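Local coordinates for protein transcriptional activator of comK gene (PDB 2HQB) that probably promotes expression of the comK gene and, as a BMP-family lipoprotein related to ABC-transporter substrate-binding proteins, may bind a small ligand, at residues Ala25-Leu36 with Asp231-Gln242; Glu155-Glu163 with Leu173-Val182. One frame throughout, in Å; residues are numbered along the deposited sequence.

The two contacts lie on opposite sides of the chain's centre, with their own centres 37 Å apart and their nearest atoms about 17 Å apart. Contact 1 packs two helices over the parallel sheet that contains strands 7-11 and 39-43; contact 2 lays helix 167-178 on edge strand 155-160 of the second sheet. One thus belongs to each lobe of a two-lobed periplasmic-binding-protein fold. Contact 2 is nested between the segments of contact 1 because the chain enters the second lobe and returns after strand 222-228, helix 230-240 packing again on the first. In relatives the ligand lies between the lobes; whether one binds here remains an inference.

Contact 1. Residues Ala25-Leu36 with Asp231-Gln242; sequences AYEGLLNIHSNL and DDLYVLVAKRFQ
Asp231, between Glu27 and Asn31 of the facing helix, turns OD1 back to Asp232 N, which donates at 2.8 Å from well above the carboxylate plane. The contact is helix-helix packing on one face of the first-lobe parallel sheet in a periplasmic-binding-protein fold: the axes of 25-35 and 231-240 pass 7.8 Å apart at -40°. Gly28 permits this closeness: its CA lies 3.7 Å from Asp231 CA, and a CB there would point across and run into Tyr234 CG. Asp231 OD2 approaches Glu27 OE1, a like-charge pair probably eased by the Glu27 OE2 salt bridge to Arg23. An alanine here keeps the CB touching Glu27 CG and Asn31 ND2 but removes the carboxylate, which would probably leave Asp232 N without its side-chain acceptor and thin the packing beside Glu27 OE1. One turn on, Val235 is a knob among Gly28, Asn31, Ile32 and Asn35; chi1 of 173° turns CG1 anti to the backbone N and leaves CG2 beside it, reaching Asn31 CB and, at 3.7 Å, Ile32 N. The Tyr234 ring meets Phe68 and Phe93 of the sheet. Ile32 CD1 reaches its edge and touches Ala238 CB at 3.6 Å, as Leu36 CD1 does at 3.8 Å.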
loop_
_atom_site.group_PDB
_atom_site.type_symbol
_atom_site.label_atom_id
_atom_site.label_comp_id
_atom_site.label_asym_id
_atom_site.label_seq_id
_atom_site.Cartn_x
_atom_site.Cartn_y
_atom_site.Cartn_z
ATOM N N ALA A 25 -10.288 1.620 -0.971
ATOM C CA ALA A 25 -10.952 1.267 -2.221
ATOM C C ALA A 25 -12.287 2.012 -2.295
ATOM O O ALA A 25 -12.687 2.440 -3.374
ATOM C CB ALA A 25 -11.194 -0.223 -2.314
ATOM N N TYR A 26 -12.976 2.152 -1.156
ATOM C CA TYR A 26 -14.245 2.887 -1.086
ATOM C C TYR A 26 -13.982 4.337 -1.494
ATOM O O TYR A 26 -14.691 4.921 -2.304
ATOM C CB TYR A 26 -14.820 2.879 0.340
ATOM C CG TYR A 26 -15.290 1.528 0.814
ATOM C CD1 TYR A 26 -15.356 1.217 2.156
ATOM C CD2 TYR A 26 -15.593 0.539 -0.076
ATOM C CE1 TYR A 26 -15.698 -0.061 2.579
ATOM C CE2 TYR A 26 -15.930 -0.712 0.340
ATOM C CZ TYR A 26 -15.973 -1.012 1.656
ATOM O OH TYR A 26 -16.241 -2.308 2.010
ATOM N N GLU A 27 -12.969 4.948 -0.922
ATOM C CA GLU A 27 -12.722 6.298 -1.333
ATOM C C GLU A 27 -12.307 6.354 -2.788
ATOM O O GLU A 27 -12.567 7.340 -3.451
ATOM C CB GLU A 27 -11.692 6.981 -0.432
ATOM C CG GLU A 27 -10.387 6.319 -0.259
ATOM C CD GLU A 27 -9.715 6.778 1.033
ATOM O OE1 GLU A 27 -8.454 6.883 1.045
ATOM O OE2 GLU A 27 -10.456 7.019 2.031
ATOM N N GLY A 28 -11.695 5.281 -3.284
ATOM C CA GLY A 28 -11.254 5.232 -4.669
ATOM C C GLY A 28 -12.457 5.252 -5.584
ATOM O O GLY A 28 -12.525 6.044 -6.508
ATOM N N LEU A 29 -13.413 4.369 -5.326
ATOM C CA LEU A 29 -14.620 4.326 -6.134
ATOM C C LEU A 29 -15.334 5.678 -6.004
ATOM O O LEU A 29 -15.838 6.197 -6.980
ATOM C CB LEU A 29 -15.543 3.184 -5.678
ATOM C CG LEU A 29 -16.701 2.847 -6.632
ATOM C CD1 LEU A 29 -16.132 2.229 -7.894
ATOM C CD2 LEU A 29 -17.696 1.897 -5.993
ATOM N N LEU A 30 -15.366 6.260 -4.804
ATOM C CA LEU A 30 -16.013 7.547 -4.614
ATOM C C LEU A 30 -15.395 8.643 -5.470
ATOM O O LEU A 30 -16.116 9.478 -5.990
ATOM C CB LEU A 30 -15.970 7.953 -3.148
ATOM C CG LEU A 30 -17.100 7.254 -2.391
ATOM C CD1 LEU A 30 -17.104 7.586 -0.885
ATOM C CD2 LEU A 30 -18.387 7.692 -3.009
ATOM N N ASN A 31 -14.080 8.651 -5.631
ATOM C CA ASN A 31 -13.444 9.685 -6.432
ATOM C C ASN A 31 -13.624 9.390 -7.916
ATOM O O ASN A 31 -13.657 10.306 -8.739
ATOM C CB ASN A 31 -11.951 9.803 -6.100
ATOM C CG ASN A 31 -11.706 10.140 -4.645
ATOM O OD1 ASN A 31 -12.454 10.918 -4.050
ATOM N ND2 ASN A 31 -10.648 9.565 -4.062
ATOM N N ILE A 32 -13.722 8.109 -8.261
ATOM C CA ILE A 32 -13.942 7.713 -9.644
ATOM C C ILE A 32 -15.242 8.419 -10.059
ATOM O O ILE A 32 -15.239 9.196 -11.001
ATOM C CB ILE A 32 -14.065 6.149 -9.773
ATOM C CG1 ILE A 32 -12.680 5.528 -9.995
ATOM C CG2 ILE A 32 -15.030 5.776 -10.876
ATOM C CD1 ILE A 32 -12.708 4.017 -10.091
ATOM N N HIS A 33 -16.333 8.171 -9.344
ATOM C CA HIS A 33 -17.615 8.806 -9.629
ATOM C C HIS A 33 -17.555 10.321 -9.471
ATOM O O HIS A 33 -18.365 11.068 -10.021
ATOM C CB HIS A 33 -18.684 8.273 -8.679
ATOM C CG HIS A 33 -19.879 9.171 -8.545
ATOM N ND1 HIS A 33 -20.898 9.208 -9.474
ATOM C CD2 HIS A 33 -20.217 10.065 -7.585
ATOM C CE1 HIS A 33 -21.813 10.080 -9.091
ATOM N NE2 HIS A 33 -21.425 10.613 -7.947
ATOM N N SER A 34 -16.601 10.783 -8.692
ATOM C CA SER A 34 -16.487 12.209 -8.464
ATOM C C SER A 34 -15.604 12.935 -9.479
ATOM O O SER A 34 -16.072 13.853 -10.122
ATOM C CB SER A 34 -15.988 12.451 -7.040
ATOM O OG SER A 34 -15.404 13.726 -6.912
ATOM N N ASN A 35 -14.346 12.521 -9.625
ATOM C CA ASN A 35 -13.410 13.162 -10.555
ATOM C C ASN A 35 -13.614 12.837 -12.059
ATOM O O ASN A 35 -13.127 13.541 -12.941
ATOM C CB ASN A 35 -11.974 12.866 -10.099
ATOM C CG ASN A 35 -11.658 13.492 -8.734
ATOM O OD1 ASN A 35 -11.928 14.678 -8.518
ATOM N ND2 ASN A 35 -11.078 12.705 -7.818
ATOM N N LEU A 36 -14.325 11.752 -12.334
ATOM C CA LEU A 36 -14.690 11.359 -13.697
ATOM C C LEU A 36 -16.211 11.534 -13.580
ATOM O O LEU A 36 -16.705 11.891 -12.506
ATOM C CB LEU A 36 -14.287 9.901 -13.977
ATOM C CG LEU A 36 -12.792 9.653 -13.714
ATOM C CD1 LEU A 36 -12.355 8.292 -14.232
ATOM C CD2 LEU A 36 -11.980 10.738 -14.371
ATOM N N ASP A 231 -6.587 5.280 -3.753
ATOM C CA ASP A 231 -7.691 6.081 -4.267
ATOM C C ASP A 231 -7.272 6.705 -5.582
ATOM O O ASP A 231 -8.043 6.725 -6.553
ATOM C CB ASP A 231 -8.130 7.145 -3.247
ATOM C CG ASP A 231 -6.955 7.923 -2.632
ATOM O OD1 ASP A 231 -5.769 7.567 -2.840
ATOM O OD2 ASP A 231 -7.243 8.906 -1.915
ATOM N N ASP A 232 -6.034 7.185 -5.614
ATOM C CA ASP A 232 -5.488 7.779 -6.824
ATOM C C ASP A 232 -5.324 6.763 -7.935
ATOM O O ASP A 232 -5.704 7.005 -9.078
ATOM C CB ASP A 232 -4.150 8.407 -6.529
ATOM C CG ASP A 232 -4.298 9.646 -5.758
ATOM O OD1 ASP A 232 -5.459 9.931 -5.386
ATOM O OD2 ASP A 232 -3.283 10.325 -5.525
ATOM N N LEU A 233 -4.740 5.628 -7.610
ATOM C CA LEU A 233 -4.584 4.623 -8.622
ATOM C C LEU A 233 -5.946 4.224 -9.222
ATOM O O LEU A 233 -6.044 3.999 -10.432
ATOM C CB LEU A 233 -3.892 3.394 -8.042
ATOM C CG LEU A 233 -3.396 2.520 -9.178
ATOM C CD1 LEU A 233 -2.409 3.350 -9.964
ATOM C CD2 LEU A 233 -2.754 1.248 -8.655
ATOM N N TYR A 234 -6.989 4.129 -8.394
ATOM C CA TYR A 234 -8.308 3.747 -8.911
ATOM C C TYR A 234 -8.758 4.738 -9.943
ATOM O O TYR A 234 -9.120 4.370 -11.034
ATOM C CB TYR A 234 -9.378 3.688 -7.818
ATOM C CG TYR A 234 -9.566 2.320 -7.219
ATOM C CD1 TYR A 234 -8.620 1.789 -6.356
ATOM C CD2 TYR A 234 -10.698 1.564 -7.493
ATOM C CE1 TYR A 234 -8.798 0.549 -5.777
ATOM C CE2 TYR A 234 -10.879 0.321 -6.915
ATOM C CZ TYR A 234 -9.919 -0.178 -6.056
ATOM O OH TYR A 234 -10.053 -1.415 -5.466
ATOM N N VAL A 235 -8.755 6.009 -9.576
ATOM C CA VAL A 235 -9.154 7.056 -10.484
ATOM C C VAL A 235 -8.251 6.955 -11.719
ATOM O O VAL A 235 -8.737 6.823 -12.829
ATOM C CB VAL A 235 -9.049 8.432 -9.766
ATOM C CG1 VAL A 235 -9.290 9.569 -10.731
ATOM C CG2 VAL A 235 -10.080 8.479 -8.632
ATOM N N LEU A 236 -6.942 6.974 -11.522
ATOM C CA LEU A 236 -6.009 6.879 -12.630
ATOM C C LEU A 236 -6.378 5.791 -13.639
ATOM O O LEU A 236 -6.518 6.052 -14.843
ATOM C CB LEU A 236 -4.595 6.623 -12.100
ATOM C CG LEU A 236 -3.470 6.241 -13.065
ATOM C CD1 LEU A 236 -3.374 7.299 -14.179
ATOM C CD2 LEU A 236 -2.149 6.174 -12.324
ATOM N N VAL A 237 -6.524 4.571 -13.141
ATOM C CA VAL A 237 -6.844 3.414 -13.968
ATOM C C VAL A 237 -8.222 3.505 -14.624
ATOM O O VAL A 237 -8.433 2.949 -15.681
ATOM C CB VAL A 237 -6.731 2.120 -13.115
ATOM C CG1 VAL A 237 -7.302 0.928 -13.858
ATOM C CG2 VAL A 237 -5.252 1.885 -12.738
ATOM N N ALA A 238 -9.157 4.216 -14.008
ATOM C CA ALA A 238 -10.510 4.368 -14.557
ATOM C C ALA A 238 -10.544 5.460 -15.651
ATOM O O ALA A 238 -11.494 5.562 -16.449
ATOM C CB ALA A 238 -11.480 4.732 -13.428
ATOM N N LYS A 239 -9.498 6.276 -15.649
ATOM C CA LYS A 239 -9.335 7.358 -16.576
ATOM C C LYS A 239 -8.703 6.793 -17.833
ATOM O O LYS A 239 -9.062 7.178 -18.935
ATOM C CB LYS A 239 -8.432 8.425 -15.964
ATOM C CG LYS A 239 -8.284 9.655 -16.824
ATOM C CD LYS A 239 -7.454 10.723 -16.151
ATOM C CE LYS A 239 -7.544 12.050 -16.906
ATOM N NZ LYS A 239 -7.042 13.222 -16.108
ATOM N N ARG A 240 -7.753 5.885 -17.698
ATOM C CA ARG A 240 -7.165 5.336 -18.907
ATOM C C ARG A 240 -8.177 4.441 -19.595
ATOM O O ARG A 240 -8.254 4.403 -20.818
ATOM C CB ARG A 240 -5.883 4.561 -18.608
ATOM C CG ARG A 240 -4.779 5.471 -18.122
ATOM C CD ARG A 240 -3.432 4.834 -18.300
ATOM N NE ARG A 240 -2.863 5.151 -19.604
ATOM C CZ ARG A 240 -1.711 4.671 -20.057
ATOM N NH1 ARG A 240 -0.988 3.837 -19.320
ATOM N NH2 ARG A 240 -1.272 5.038 -21.246
ATOM N N PHE A 241 -8.982 3.736 -18.819
ATOM C CA PHE A 241 -9.966 2.864 -19.431
ATOM C C PHE A 241 -11.003 3.680 -20.191
ATOM O O PHE A 241 -11.656 3.192 -21.118
ATOM C CB PHE A 241 -10.677 2.022 -18.396
ATOM C CG PHE A 241 -11.755 1.175 -18.971
ATOM C CD1 PHE A 241 -11.436 0.064 -19.754
ATOM C CD2 PHE A 241 -13.109 1.495 -18.748
ATOM C CE1 PHE A 241 -12.461 -0.736 -20.317
ATOM C CE2 PHE A 241 -14.155 0.710 -19.295
ATOM C CZ PHE A 241 -13.829 -0.413 -20.083
ATOM N N GLN A 242 -11.169 4.925 -19.789
ATOM C CA GLN A 242 -12.131 5.774 -20.459
ATOM C C GLN A 242 -11.477 6.296 -21.745
ATOM O O GLN A 242 -12.096 6.317 -22.798
ATOM C CB GLN A 242 -12.530 6.923 -19.518
ATOM C CG GLN A 242 -13.786 7.689 -19.915
ATOM C CD GLN A 242 -14.232 8.675 -18.850
ATOM O OE1 GLN A 242 -13.395 9.357 -18.221
ATOM N NE2 GLN A 242 -15.560 8.774 -18.651
#

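Contact 2. Residues Glu155-Glu163 with Leu173-Val182; sequences EAFVRYVGE and LFQELQKEQV
Phe157 and Leu177 lie alongside one another, their side chains running opposite ways, and the CD2 methyl of Leu177 comes to rest beside the root of the ring, 3.8 Å from Phe157 CG. Its approach is oblique to the ring plane. Val182 CG2 lies over the centre of one ring face, though its modelled position is less certain.

The same Leu177 CD2 also serves Arg159, lying 3.9 Å above the guanidinium plane and offset toward the rim. The chain of Arg159 bends at chi2 (-51°) and again at chi3, and this double bend carries NE back to Val158 O of its own strand. This bond is 2.8 Å long and nearly straight at 167°, with the oxygen lying in the guanidinium plane. It probably limits rotation of the group, whose aliphatic stem meets the leucine through Arg159 CG and Leu177 CG at 3.9 Å. Glu176 OE1 stands near the guanidinium plane at its edge, but at 4.2 Å from Arg159 NH1 it falls beyond a salt bridge, and the two flat groups are turned 54° apart.

Toward the end of the strand and just past it, Leu173 of the helix divides its branches. CD2 lies against Arg159 CB at 3.9 Å, whereas CD1 reaches 3.6 Å from Tyr160 O and 3.7 Å from Val161 CG2, the valine side chain set at a slant to the leucine.

Phe157 and Arg159 point toward this helix, whereas Ala156, Val158 and Tyr160 point away and meet helix 139-150. Backbone bonds from Phe157 and Arg159 to Val131 join the strand to its parallel neighbour. Helix 173-178 runs roughly antiparallel to strand 155-160 and leads on to strand 184-186 beyond that neighbour: the beta-alpha-beta crossover characteristic of the Rossmann-like lobes of periplasmic binding proteins.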
loop_
_atom_site.group_PDB
_atom_site.type_symbol
_atom_site.label_atom_id
_atom_site.label_comp_id
_atom_site.label_asym_id
_atom_site.label_seq_id
_atom_site.Cartn_x
_atom_site.Cartn_y
_atom_site.Cartn_z
ATOM N N GLU A 155 21.930 -1.055 12.903
ATOM C CA GLU A 155 21.545 -2.457 12.901
ATOM C C GLU A 155 20.011 -2.553 12.852
ATOM O O GLU A 155 19.324 -2.089 13.775
ATOM C CB GLU A 155 22.058 -3.160 14.162
ATOM C CG GLU A 155 21.296 -4.417 14.475
ATOM C CD GLU A 155 22.050 -5.387 15.363
ATOM O OE1 GLU A 155 22.425 -5.013 16.509
ATOM O OE2 GLU A 155 22.254 -6.540 14.899
ATOM N N ALA A 156 19.492 -3.169 11.783
ATOM C CA ALA A 156 18.050 -3.330 11.571
ATOM C C ALA A 156 17.462 -4.634 12.119
ATOM O O ALA A 156 18.010 -5.700 11.928
ATOM C CB ALA A 156 17.737 -3.206 10.085
ATOM N N PHE A 157 16.338 -4.535 12.811
ATOM C CA PHE A 157 15.693 -5.719 13.344
ATOM C C PHE A 157 14.385 -5.986 12.624
ATOM O O PHE A 157 13.501 -5.137 12.592
ATOM C CB PHE A 157 15.393 -5.561 14.823
ATOM C CG PHE A 157 16.594 -5.538 15.669
ATOM C CD1 PHE A 157 17.534 -4.527 15.529
ATOM C CD2 PHE A 157 16.776 -6.496 16.648
ATOM C CE1 PHE A 157 18.642 -4.466 16.366
ATOM C CE2 PHE A 157 17.883 -6.444 17.488
ATOM C CZ PHE A 157 18.816 -5.430 17.353
ATOM N N VAL A 158 14.269 -7.182 12.063
ATOM C CA VAL A 158 13.072 -7.583 11.349
ATOM C C VAL A 158 12.423 -8.742 12.062
ATOM O O VAL A 158 13.053 -9.760 12.278
ATOM C CB VAL A 158 13.395 -8.034 9.930
ATOM C CG1 VAL A 158 12.130 -8.437 9.225
ATOM C CG2 VAL A 158 14.077 -6.919 9.180
ATOM N N ARG A 159 11.166 -8.552 12.448
ATOM C CA ARG A 159 10.357 -9.585 13.100
ATOM C C ARG A 159 9.140 -9.783 12.202
ATOM O O ARG A 159 8.588 -8.828 11.669
ATOM C CB ARG A 159 9.894 -9.156 14.498
ATOM C CG ARG A 159 11.000 -9.080 15.542
ATOM C CD ARG A 159 11.829 -10.351 15.569
ATOM N NE ARG A 159 13.170 -10.130 15.036
ATOM C CZ ARG A 159 14.271 -10.120 15.780
ATOM N NH1 ARG A 159 14.202 -10.322 17.095
ATOM N NH2 ARG A 159 15.448 -9.913 15.212
ATOM N N TYR A 160 8.729 -11.029 12.038
ATOM C CA TYR A 160 7.587 -11.349 11.199
ATOM C C TYR A 160 6.369 -11.761 12.016
ATOM O O TYR A 160 6.467 -12.599 12.898
ATOM C CB TYR A 160 7.965 -12.480 10.208
ATOM C CG TYR A 160 8.939 -12.006 9.134
ATOM C CD1 TYR A 160 10.273 -12.456 9.090
ATOM C CD2 TYR A 160 8.555 -11.016 8.236
ATOM C CE1 TYR A 160 11.184 -11.919 8.200
ATOM C CE2 TYR A 160 9.448 -10.476 7.349
ATOM C CZ TYR A 160 10.766 -10.918 7.334
ATOM O OH TYR A 160 11.632 -10.271 6.471
ATOM N N VAL A 161 5.219 -11.150 11.745
ATOM C CA VAL A 161 3.983 -11.559 12.419
ATOM C C VAL A 161 3.452 -12.678 11.538
ATOM O O VAL A 161 3.674 -12.702 10.315
ATOM C CB VAL A 161 2.910 -10.507 12.386
ATOM C CG1 VAL A 161 1.696 -11.023 13.103
ATOM C CG2 VAL A 161 3.400 -9.252 12.965
ATOM N N GLY A 162 2.740 -13.621 12.104
ATOM C CA GLY A 162 2.269 -14.647 11.197
ATOM C C GLY A 162 1.410 -14.069 10.081
ATOM O O GLY A 162 1.446 -14.550 8.957
ATOM N N GLU A 163 0.592 -13.062 10.418
ATOM C CA GLU A 163 -0.305 -12.409 9.452
ATOM C C GLU A 163 -0.527 -10.888 9.588
ATOM O O GLU A 163 0.220 -10.199 10.276
ATOM C CB GLU A 163 -1.665 -13.102 9.437
ATOM C CG GLU A 163 -2.601 -12.431 8.417
ATOM C CD GLU A 163 -3.689 -13.329 7.910
ATOM O OE1 GLU A 163 -4.324 -13.992 8.775
ATOM O OE2 GLU A 163 -3.900 -13.356 6.662
ATOM N N LEU A 173 6.016 -8.632 19.460
ATOM C CA LEU A 173 7.223 -8.345 18.709
ATOM C C LEU A 173 7.676 -6.909 19.006
ATOM O O LEU A 173 8.876 -6.644 19.089
ATOM C CB LEU A 173 6.983 -8.523 17.208
ATOM C CG LEU A 173 6.555 -9.920 16.751
ATOM C CD1 LEU A 173 6.304 -9.910 15.238
ATOM C CD2 LEU A 173 7.618 -10.940 17.120
ATOM N N PHE A 174 6.736 -5.978 19.166
ATOM C CA PHE A 174 7.117 -4.602 19.502
ATOM C C PHE A 174 7.879 -4.615 20.823
ATOM O O PHE A 174 8.991 -4.083 20.930
ATOM C CB PHE A 174 5.896 -3.703 19.687
ATOM C CG PHE A 174 6.237 -2.335 20.232
ATOM C CD1 PHE A 174 7.210 -1.539 19.605
ATOM C CD2 PHE A 174 5.589 -1.840 21.363
ATOM C CE1 PHE A 174 7.527 -0.272 20.093
ATOM C CE2 PHE A 174 5.889 -0.572 21.874
ATOM C CZ PHE A 174 6.862 0.222 21.240
ATOM N N GLN A 175 7.245 -5.222 21.828
ATOM C CA GLN A 175 7.812 -5.355 23.165
ATOM C C GLN A 175 9.211 -5.989 23.100
ATOM O O GLN A 175 10.197 -5.406 23.584
ATOM C CB GLN A 175 6.855 -6.175 24.039
ATOM C CG GLN A 175 5.784 -5.315 24.716
ATOM C CD GLN A 175 4.432 -6.027 24.787
ATOM O OE1 GLN A 175 4.379 -7.270 24.844
ATOM N NE2 GLN A 175 3.326 -5.248 24.795
ATOM N N GLU A 176 9.279 -7.182 22.510
ATOM C CA GLU A 176 10.541 -7.884 22.298
ATOM C C GLU A 176 11.671 -6.944 21.822
ATOM O O GLU A 176 12.724 -6.850 22.458
ATOM C CB GLU A 176 10.368 -8.934 21.216
ATOM C CG GLU A 176 9.970 -10.296 21.667
ATOM C CD GLU A 176 10.235 -11.293 20.568
ATOM O OE1 GLU A 176 11.365 -11.253 20.019
ATOM O OE2 GLU A 176 9.327 -12.097 20.250
ATOM N N LEU A 177 11.455 -6.294 20.676
ATOM C CA LEU A 177 12.440 -5.386 20.113
ATOM C C LEU A 177 12.609 -4.192 21.030
ATOM O O LEU A 177 13.586 -3.417 20.921
ATOM C CB LEU A 177 11.991 -4.892 18.746
ATOM C CG LEU A 177 11.877 -5.908 17.635
ATOM C CD1 LEU A 177 11.236 -5.226 16.448
ATOM C CD2 LEU A 177 13.248 -6.452 17.299
ATOM N N GLN A 178 11.634 -4.015 21.916
ATOM C CA GLN A 178 11.719 -2.909 22.860
ATOM C C GLN A 178 12.936 -3.240 23.729
ATOM O O GLN A 178 13.862 -2.442 23.855
ATOM C CB GLN A 178 10.446 -2.814 23.716
ATOM C CG GLN A 178 10.362 -1.543 24.559
ATOM C CD GLN A 178 10.006 -0.314 23.743
ATOM O OE1 GLN A 178 10.457 -0.155 22.603
ATOM N NE2 GLN A 178 9.205 0.572 24.327
ATOM N N LYS A 179 12.935 -4.448 24.285
ATOM C CA LYS A 179 14.023 -4.925 25.123
ATOM C C LYS A 179 15.309 -5.160 24.321
ATOM O O LYS A 179 16.113 -6.013 24.665
ATOM C CB LYS A 179 13.607 -6.231 25.813
ATOM C CG LYS A 179 12.320 -6.125 26.600
ATOM C CD LYS A 179 11.944 -7.447 27.263
ATOM C CE LYS A 179 10.587 -7.307 27.973
ATOM N NZ LYS A 179 10.160 -8.548 28.673
ATOM N N GLU A 180 15.519 -4.411 23.255
ATOM C CA GLU A 180 16.720 -4.605 22.462
ATOM C C GLU A 180 17.187 -3.229 22.040
ATOM O O GLU A 180 17.995 -3.070 21.118
ATOM C CB GLU A 180 16.412 -5.462 21.237
ATOM C CG GLU A 180 17.645 -5.911 20.476
ATOM C CD GLU A 180 17.917 -7.409 20.610
ATOM O OE1 GLU A 180 18.912 -7.894 20.009
ATOM O OE2 GLU A 180 17.136 -8.095 21.316
ATOM N N GLN A 181 16.650 -2.239 22.745
ATOM C CA GLN A 181 16.955 -0.831 22.537
ATOM C C GLN A 181 16.639 -0.345 21.131
ATOM O O GLN A 181 17.396 0.427 20.561
ATOM C CB GLN A 181 18.425 -0.540 22.870
ATOM C CG GLN A 181 18.924 -1.171 24.177
ATOM C CD GLN A 181 18.162 -0.710 25.425
ATOM O OE1 GLN A 181 16.964 -0.973 25.581
ATOM N NE2 GLN A 181 18.869 -0.022 26.326
ATOM N N VAL A 182 15.525 -0.805 20.569
ATOM C CA VAL A 182 15.118 -0.357 19.241
ATOM C C VAL A 182 14.225 0.854 19.533
ATOM O O VAL A 182 13.378 0.816 20.426
ATOM C CB VAL A 182 14.320 -1.458 18.474
ATOM C CG1 VAL A 182 14.225 -1.107 17.004
ATOM C CG2 VAL A 182 14.986 -2.809 18.632
#